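Local coordinates for DNA processing protein DprA (Streptococcus pneumoniae, PDB 3UQZ) that binds single-stranded DNA cooperatively, shields it from nucleases and helps load RecA onto it during natural transformation, at residues K108-G121 / I212-K225. Numbering follows the deposited sequence.
With SO4 (sulfate ion), chain D.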
ATOM      1  N   LYS A 108      14.331  19.335   3.948  1.00 31.82           N
ATOM      2  CA  LYS A 108      12.892  19.587   3.851  1.00 31.07           C
ATOM      3  C   LYS A 108      12.092  18.404   3.298  1.00 35.94           C
ATOM      4  O   LYS A 108      12.576  17.673   2.431  1.00 36.61           O
ATOM      5  CB  LYS A 108      12.639  20.823   2.965  1.00 32.11           C
ATOM      6  CG  LYS A 108      13.259  22.113   3.486  1.00 29.95           C
ATOM      7  CD  LYS A 108      13.305  23.222   2.443  1.00 28.54           C
ATOM      8  CE  LYS A 108      14.426  23.098   1.435  1.00 39.38           C
ATOM      9  NZ  LYS A 108      15.775  23.287   2.018  1.00 45.11           N
ATOM     10  N   VAL A 109      10.848  18.248   3.788  1.00 31.15           N
ATOM     11  CA  VAL A 109       9.900  17.236   3.330  1.00 30.00           C
ATOM     12  C   VAL A 109       8.556  17.913   3.072  1.00 32.84           C
ATOM     13  O   VAL A 109       8.110  18.741   3.872  1.00 31.94           O
ATOM     14  CB  VAL A 109       9.809  15.962   4.242  1.00 33.36           C
ATOM     15  CG1 VAL A 109       9.123  16.239   5.587  1.00 32.85           C
ATOM     16  CG2 VAL A 109       9.140  14.796   3.515  1.00 32.54           C
ATOM     17  N   ALA A 110       7.950  17.610   1.920  1.00 29.44           N
ATOM     18  CA  ALA A 110       6.644  18.149   1.571  1.00 29.14           C
ATOM     19  C   ALA A 110       5.528  17.256   2.170  1.00 32.80           C
ATOM     20  O   ALA A 110       5.737  16.064   2.385  1.00 30.20           O
ATOM     21  CB  ALA A 110       6.500  18.229   0.066  1.00 29.70           C
ATOM     22  N   VAL A 111       4.382  17.861   2.506  1.00 31.16           N
ATOM     23  CA  VAL A 111       3.208  17.172   3.051  1.00 31.90           C
ATOM     24  C   VAL A 111       1.986  17.712   2.311  1.00 37.12           C
ATOM     25  O   VAL A 111       1.708  18.914   2.356  1.00 36.21           O
ATOM     26  CB  VAL A 111       3.045  17.243   4.598  1.00 35.84           C
ATOM     27  CG1 VAL A 111       1.875  16.375   5.059  1.00 35.87           C
ATOM     28  CG2 VAL A 111       4.322  16.829   5.324  1.00 35.42           C
ATOM     29  N   VAL A 112       1.306  16.831   1.568  1.00 35.08           N
ATOM     30  CA  VAL A 112       0.136  17.202   0.757  1.00 35.04           C
ATOM     31  C   VAL A 112      -1.052  16.291   1.056  1.00 39.85           C
ATOM     32  O   VAL A 112      -0.864  15.171   1.532  1.00 38.62           O
ATOM     33  CB  VAL A 112       0.430  17.331  -0.782  1.00 37.66           C
ATOM     34  CG1 VAL A 112       1.445  18.424  -1.073  1.00 37.52           C
ATOM     35  CG2 VAL A 112       0.869  16.019  -1.405  1.00 36.98           C
ATOM     36  N   GLY A 113      -2.251  16.778   0.768  1.00 38.16           N
ATOM     37  CA  GLY A 113      -3.474  16.015   0.974  1.00 38.35           C
ATOM     38  C   GLY A 113      -4.764  16.796   0.899  1.00 43.11           C
ATOM     39  O   GLY A 113      -4.766  18.006   0.680  1.00 42.93           O
ATOM     40  N   SER A 114      -5.870  16.086   1.117  1.00 41.05           N
ATOM     41  CA  SER A 114      -7.255  16.560   1.052  1.00 41.20           C
ATOM     42  C   SER A 114      -7.520  17.855   1.794  1.00 42.64           C
ATOM     43  O   SER A 114      -7.123  17.996   2.951  1.00 42.35           O
ATOM     44  CB  SER A 114      -8.208  15.477   1.553  1.00 47.03           C
ATOM     45  OG  SER A 114      -9.533  15.670   1.088  1.00 63.79           O
ATOM     46  N   ARG A 115      -8.209  18.790   1.120  1.00 38.05           N
ATOM     47  CA  ARG A 115      -8.649  20.082   1.659  1.00 37.95           C
ATOM     48  C   ARG A 115      -9.776  19.784   2.677  1.00 44.74           C
ATOM     49  O   ARG A 115      -9.851  20.425   3.720  1.00 45.00           O
ATOM     50  CB  ARG A 115      -9.157  21.015   0.528  1.00 36.26           C
ATOM     51  CG  ARG A 115      -8.269  22.218   0.186  1.00 48.21           C
ATOM     52  CD  ARG A 115      -7.171  21.952  -0.869  1.00 61.13           C
ATOM     53  NE  ARG A 115      -6.727  23.195  -1.523  1.00 61.80           N
ATOM     54  CZ  ARG A 115      -5.552  23.401  -2.129  1.00 58.19           C
ATOM     55  NH1 ARG A 115      -4.636  22.446  -2.174  1.00 37.09           N
ATOM     56  NH2 ARG A 115      -5.288  24.568  -2.684  1.00 35.40           N
ATOM     57  N   ALA A 116     -10.612  18.766   2.385  1.00 43.21           N
ATOM     58  CA  ALA A 116     -11.720  18.295   3.220  1.00 44.00           C
ATOM     59  C   ALA A 116     -11.387  16.887   3.736  1.00 51.06           C
ATOM     60  O   ALA A 116     -12.036  15.898   3.382  1.00 52.21           O
ATOM     61  CB  ALA A 116     -13.017  18.283   2.412  1.00 44.63           C
ATOM     62  N   CYS A 117     -10.338  16.793   4.541  1.00 47.90           N
ATOM     63  CA  CYS A 117      -9.902  15.517   5.084  1.00 47.88           C
ATOM     64  C   CYS A 117     -10.770  15.101   6.280  1.00 52.84           C
ATOM     65  O   CYS A 117     -11.566  15.894   6.785  1.00 53.38           O
ATOM     66  CB  CYS A 117      -8.425  15.588   5.466  1.00 47.81           C
ATOM     67  SG  CYS A 117      -8.097  16.566   6.954  1.00 51.44           S
ATOM     68  N   SER A 118     -10.567  13.867   6.754  1.00 48.67           N
ATOM     69  CA  SER A 118     -11.231  13.291   7.919  1.00 47.84           C
ATOM     70  C   SER A 118     -10.360  13.511   9.161  1.00 51.54           C
ATOM     71  O   SER A 118      -9.164  13.804   9.035  1.00 51.47           O
ATOM     72  CB  SER A 118     -11.458  11.796   7.698  1.00 49.79           C
ATOM     73  OG  SER A 118     -10.256  11.057   7.834  1.00 55.53           O
ATOM     74  N   LYS A 119     -10.942  13.325  10.357  1.00 47.67           N
ATOM     75  CA  LYS A 119     -10.210  13.472  11.615  1.00 47.56           C
ATOM     76  C   LYS A 119      -9.098  12.430  11.727  1.00 51.67           C
ATOM     77  O   LYS A 119      -8.034  12.731  12.274  1.00 51.57           O
ATOM     78  CB  LYS A 119     -11.162  13.464  12.824  1.00 50.15           C
ATOM     79  CG  LYS A 119     -11.804  14.833  13.050  1.00 67.70           C
ATOM     80  CD  LYS A 119     -12.968  14.820  14.030  1.00 79.19           C
ATOM     81  CE  LYS A 119     -13.604  16.190  14.118  1.00 91.52           C
ATOM     82  NZ  LYS A 119     -14.924  16.148  14.799  1.00103.96           N
ATOM     83  N   GLN A 120      -9.325  11.234  11.130  1.00 47.49           N
ATOM     84  CA  GLN A 120      -8.370  10.120  11.078  1.00 46.68           C
ATOM     85  C   GLN A 120      -7.190  10.472  10.187  1.00 47.08           C
ATOM     86  O   GLN A 120      -6.051  10.194  10.555  1.00 45.37           O
ATOM     87  CB  GLN A 120      -9.044   8.813  10.615  1.00 48.55           C
ATOM     88  CG  GLN A 120     -10.095   8.256  11.592  1.00 75.07           C
ATOM     89  CD  GLN A 120      -9.505   7.743  12.889  1.00 95.78           C
ATOM     90  OE1 GLN A 120      -9.447   8.456  13.899  1.00 88.99           O
ATOM     91  NE2 GLN A 120      -9.074   6.485  12.894  1.00 89.55           N
ATOM     92  N   GLY A 121      -7.474  11.124   9.058  1.00 42.91           N
ATOM     93  CA  GLY A 121      -6.462  11.618   8.129  1.00 42.89           C
ATOM     94  C   GLY A 121      -5.501  12.592   8.786  1.00 47.86           C
ATOM     95  O   GLY A 121      -4.280  12.430   8.669  1.00 48.69           O
ATOM     96  N   ILE A 212       6.257  23.668  -3.715  1.00 30.33           N
ATOM     97  CA  ILE A 212       6.186  22.785  -2.540  1.00 29.73           C
ATOM     98  C   ILE A 212       6.983  21.504  -2.819  1.00 34.85           C
ATOM     99  O   ILE A 212       7.872  21.161  -2.038  1.00 35.01           O
ATOM    100  CB  ILE A 212       4.719  22.468  -2.117  1.00 32.33           C
ATOM    101  CG1 ILE A 212       3.970  23.731  -1.623  1.00 31.75           C
ATOM    102  CG2 ILE A 212       4.672  21.349  -1.050  1.00 32.49           C
ATOM    103  CD1 ILE A 212       2.514  23.549  -1.422  1.00 32.23           C
ATOM    104  N   ALA A 213       6.691  20.832  -3.949  1.00 31.47           N
ATOM    105  CA  ALA A 213       7.371  19.607  -4.359  1.00 31.30           C
ATOM    106  C   ALA A 213       8.840  19.865  -4.699  1.00 35.57           C
ATOM    107  O   ALA A 213       9.702  19.167  -4.175  1.00 36.35           O
ATOM    108  CB  ALA A 213       6.652  18.982  -5.543  1.00 32.26           C
ATOM    109  N   GLY A 214       9.106  20.892  -5.514  1.00 31.24           N
ATOM    110  CA  GLY A 214      10.442  21.281  -5.967  1.00 30.41           C
ATOM    111  C   GLY A 214      11.456  21.592  -4.883  1.00 34.05           C
ATOM    112  O   GLY A 214      12.643  21.291  -5.030  1.00 34.01           O
ATOM    113  N   LEU A 215      10.990  22.194  -3.783  1.00 29.81           N
ATOM    114  CA  LEU A 215      11.790  22.552  -2.616  1.00 29.44           C
ATOM    115  C   LEU A 215      12.347  21.317  -1.878  1.00 35.90           C
ATOM    116  O   LEU A 215      13.391  21.415  -1.245  1.00 35.75           O
ATOM    117  CB  LEU A 215      10.875  23.326  -1.654  1.00 28.83           C
ATOM    118  CG  LEU A 215      11.259  24.717  -1.122  1.00 32.49           C
ATOM    119  CD1 LEU A 215      12.244  25.449  -2.003  1.00 32.12           C
ATOM    120  CD2 LEU A 215      10.015  25.558  -0.898  1.00 32.58           C
ATOM    121  N   CYS A 216      11.642  20.171  -1.943  1.00 35.01           N
ATOM    122  CA  CYS A 216      11.945  18.959  -1.172  1.00 35.51           C
ATOM    123  C   CYS A 216      12.426  17.729  -1.940  1.00 40.83           C
ATOM    124  O   CYS A 216      12.143  17.572  -3.127  1.00 39.75           O
ATOM    125  CB  CYS A 216      10.762  18.616  -0.272  1.00 35.81           C
ATOM    126  SG  CYS A 216       9.841  20.059   0.311  1.00 39.86           S
ATOM    127  N   ARG A 217      13.117  16.823  -1.218  1.00 39.50           N
ATOM    128  CA  ARG A 217      13.637  15.553  -1.748  1.00 39.80           C
ATOM    129  C   ARG A 217      12.583  14.426  -1.662  1.00 42.96           C
ATOM    130  O   ARG A 217      12.747  13.383  -2.303  1.00 42.43           O
ATOM    131  CB  ARG A 217      14.933  15.141  -1.023  1.00 40.28           C
ATOM    132  CG  ARG A 217      16.045  16.189  -1.063  1.00 48.65           C
ATOM    133  CD  ARG A 217      16.935  16.049  -2.277  1.00 56.47           C
ATOM    134  NE  ARG A 217      18.278  15.593  -1.909  1.00 68.53           N
ATOM    135  CZ  ARG A 217      19.298  16.393  -1.605  1.00 77.71           C
ATOM    136  NH1 ARG A 217      19.140  17.711  -1.601  1.00 59.52           N
ATOM    137  NH2 ARG A 217      20.482  15.879  -1.298  1.00 61.82           N
ATOM    138  N   GLY A 218      11.521  14.669  -0.888  1.00 38.62           N
ATOM    139  CA  GLY A 218      10.404  13.750  -0.709  1.00 37.73           C
ATOM    140  C   GLY A 218       9.088  14.443  -0.426  1.00 39.93           C
ATOM    141  O   GLY A 218       9.065  15.542   0.140  1.00 38.09           O
ATOM    142  N   VAL A 219       7.975  13.790  -0.811  1.00 37.15           N
ATOM    143  CA  VAL A 219       6.607  14.285  -0.599  1.00 36.50           C
ATOM    144  C   VAL A 219       5.811  13.238   0.180  1.00 40.24           C
ATOM    145  O   VAL A 219       5.768  12.085  -0.223  1.00 40.86           O
ATOM    146  CB  VAL A 219       5.878  14.674  -1.926  1.00 39.86           C
ATOM    147  CG1 VAL A 219       4.504  15.277  -1.654  1.00 39.27           C
ATOM    148  CG2 VAL A 219       6.711  15.630  -2.773  1.00 39.66           C
ATOM    149  N   ILE A 220       5.166  13.647   1.281  1.00 36.38           N
ATOM    150  CA  ILE A 220       4.303  12.802   2.104  1.00 35.11           C
ATOM    151  C   ILE A 220       2.849  13.078   1.713  1.00 38.21           C
ATOM    152  O   ILE A 220       2.409  14.230   1.765  1.00 35.95           O
ATOM    153  CB  ILE A 220       4.566  12.988   3.628  1.00 38.27           C
ATOM    154  CG1 ILE A 220       5.970  12.484   4.033  1.00 37.61           C
ATOM    155  CG2 ILE A 220       3.465  12.312   4.478  1.00 40.70           C
ATOM    156  CD1 ILE A 220       6.436  12.936   5.439  1.00 39.48           C
ATOM    157  N   VAL A 221       2.117  12.016   1.295  1.00 37.03           N
ATOM    158  CA  VAL A 221       0.693  12.081   0.927  1.00 36.64           C
ATOM    159  C   VAL A 221      -0.169  11.432   1.983  1.00 38.48           C
ATOM    160  O   VAL A 221       0.190  10.392   2.532  1.00 37.31           O
ATOM    161  CB  VAL A 221       0.308  11.492  -0.446  1.00 40.74           C
ATOM    162  CG1 VAL A 221      -0.487  12.492  -1.273  1.00 40.52           C
ATOM    163  CG2 VAL A 221       1.492  10.902  -1.195  1.00 40.60           C
ATOM    164  N   ALA A 222      -1.341  12.015   2.202  1.00 35.08           N
ATOM    165  CA  ALA A 222      -2.347  11.524   3.121  1.00 35.46           C
ATOM    166  C   ALA A 222      -3.688  11.989   2.629  1.00 41.39           C
ATOM    167  O   ALA A 222      -3.879  13.176   2.351  1.00 40.21           O
ATOM    168  CB  ALA A 222      -2.101  12.053   4.515  1.00 36.11           C
ATOM    169  N   GLU A 223      -4.613  11.040   2.497  1.00 39.87           N
ATOM    170  CA  GLU A 223      -5.978  11.272   2.047  1.00 39.63           C
ATOM    171  C   GLU A 223      -6.056  11.997   0.710  1.00 42.39           C
ATOM    172  O   GLU A 223      -6.709  13.026   0.598  1.00 42.65           O
ATOM    173  CB  GLU A 223      -6.857  11.911   3.149  1.00 41.13           C
ATOM    174  CG  GLU A 223      -7.008  11.032   4.383  1.00 51.26           C
ATOM    175  CD  GLU A 223      -8.287  11.185   5.180  1.00 71.22           C
ATOM    176  OE1 GLU A 223      -8.968  12.228   5.040  1.00 58.19           O
ATOM    177  OE2 GLU A 223      -8.586  10.272   5.984  1.00 70.56           O
ATOM    178  N   ALA A 224      -5.393  11.449  -0.305  1.00 38.04           N
ATOM    179  CA  ALA A 224      -5.448  11.983  -1.656  1.00 37.73           C
ATOM    180  C   ALA A 224      -6.529  11.195  -2.390  1.00 43.15           C
ATOM    181  O   ALA A 224      -6.526   9.964  -2.361  1.00 43.36           O
ATOM    182  CB  ALA A 224      -4.100  11.832  -2.346  1.00 38.09           C
ATOM    183  N   LYS A 225      -7.528  11.907  -2.917  1.00 40.41           N
ATOM    184  CA  LYS A 225      -8.634  11.311  -3.663  1.00 40.51           C
ATOM    185  C   LYS A 225      -8.173  11.092  -5.093  1.00 48.75           C
ATOM    186  O   LYS A 225      -7.115  11.590  -5.481  1.00 49.71           O
ATOM    187  CB  LYS A 225      -9.854  12.241  -3.662  1.00 40.83           C
ATOM    188  CG  LYS A 225     -10.593  12.267  -2.347  1.00 43.33           C
ATOM    189  CD  LYS A 225     -11.521  13.435  -2.294  1.00 47.75           C
ATOM    190  CE  LYS A 225     -11.787  13.808  -0.864  1.00 62.27           C
ATOM    191  NZ  LYS A 225     -12.943  14.731  -0.751  1.00 78.16           N
TER
HETATM  192  S   SO4 D 301      -7.561  18.405  -2.977  0.50 64.53           S
HETATM  193  O1  SO4 D 301      -6.820  19.600  -3.362  0.50 68.97           O
HETATM  194  O2  SO4 D 301      -8.472  18.021  -4.072  0.50 69.26           O
HETATM  195  O3  SO4 D 301      -6.616  17.321  -2.711  0.50 69.81           O
HETATM  196  O4  SO4 D 301      -8.340  18.672  -1.777  0.50 69.52           O
HETATM  197  O   HOH W   1      16.335  22.872  -1.006  1.00 58.58           O
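Glu223 grips the start of helix 119-130 at the C-terminal ends of the adjacent parallel strands 108-113 and 218-222 in the Rossmann-fold sheet. Both carboxylate oxygens are used on their syn sides, with the donors 22° (Ser118 N) and 17° (Ser118 OG) out of the carboxylate plane: OE1 accepts from Ser118 N at 2.9 Å with an N-H...O angle of 166°, and OE2 takes the Ser118 OG hydroxyl at 2.6 Å. Ser118 OG sits between its own backbone N and carbonyl carbon, where it also accepts the capping bond from Gly121 N. The same hydroxyl thus serves carboxylate and helix N-terminus together, and the nearby helix end would probably stabilise the negative charge of Glu223. Cys117 CB and Gly121 CA pack against the carboxylate.

Behind this clasp, parallel-strand hydrogen bonds run from Ala110 N to Gly218 O, Ile220 N to Ala110 O, and Val112 N to Ile220 O; a longer, more bent one follows from Ala222 N to Val112 O. On one face of the sheet, Val112 CG2 touches both Val219 CG1 and Val221 CG1, at 3.7 and 3.8 Å, with Cys234 of helix 229-239 covering this group. The methyl of Ala110 meets Ile212 CG2, from helix 204-215, at 3.8 Å. On the other face, Val109 CG2 lies against Ile220 CD1. Beyond the strand end, the loop that leads to Ser118 holds a sulfate ion, probably from the crystallisation liquor, through Arg115 N, 2.9 Å from sulfate O4.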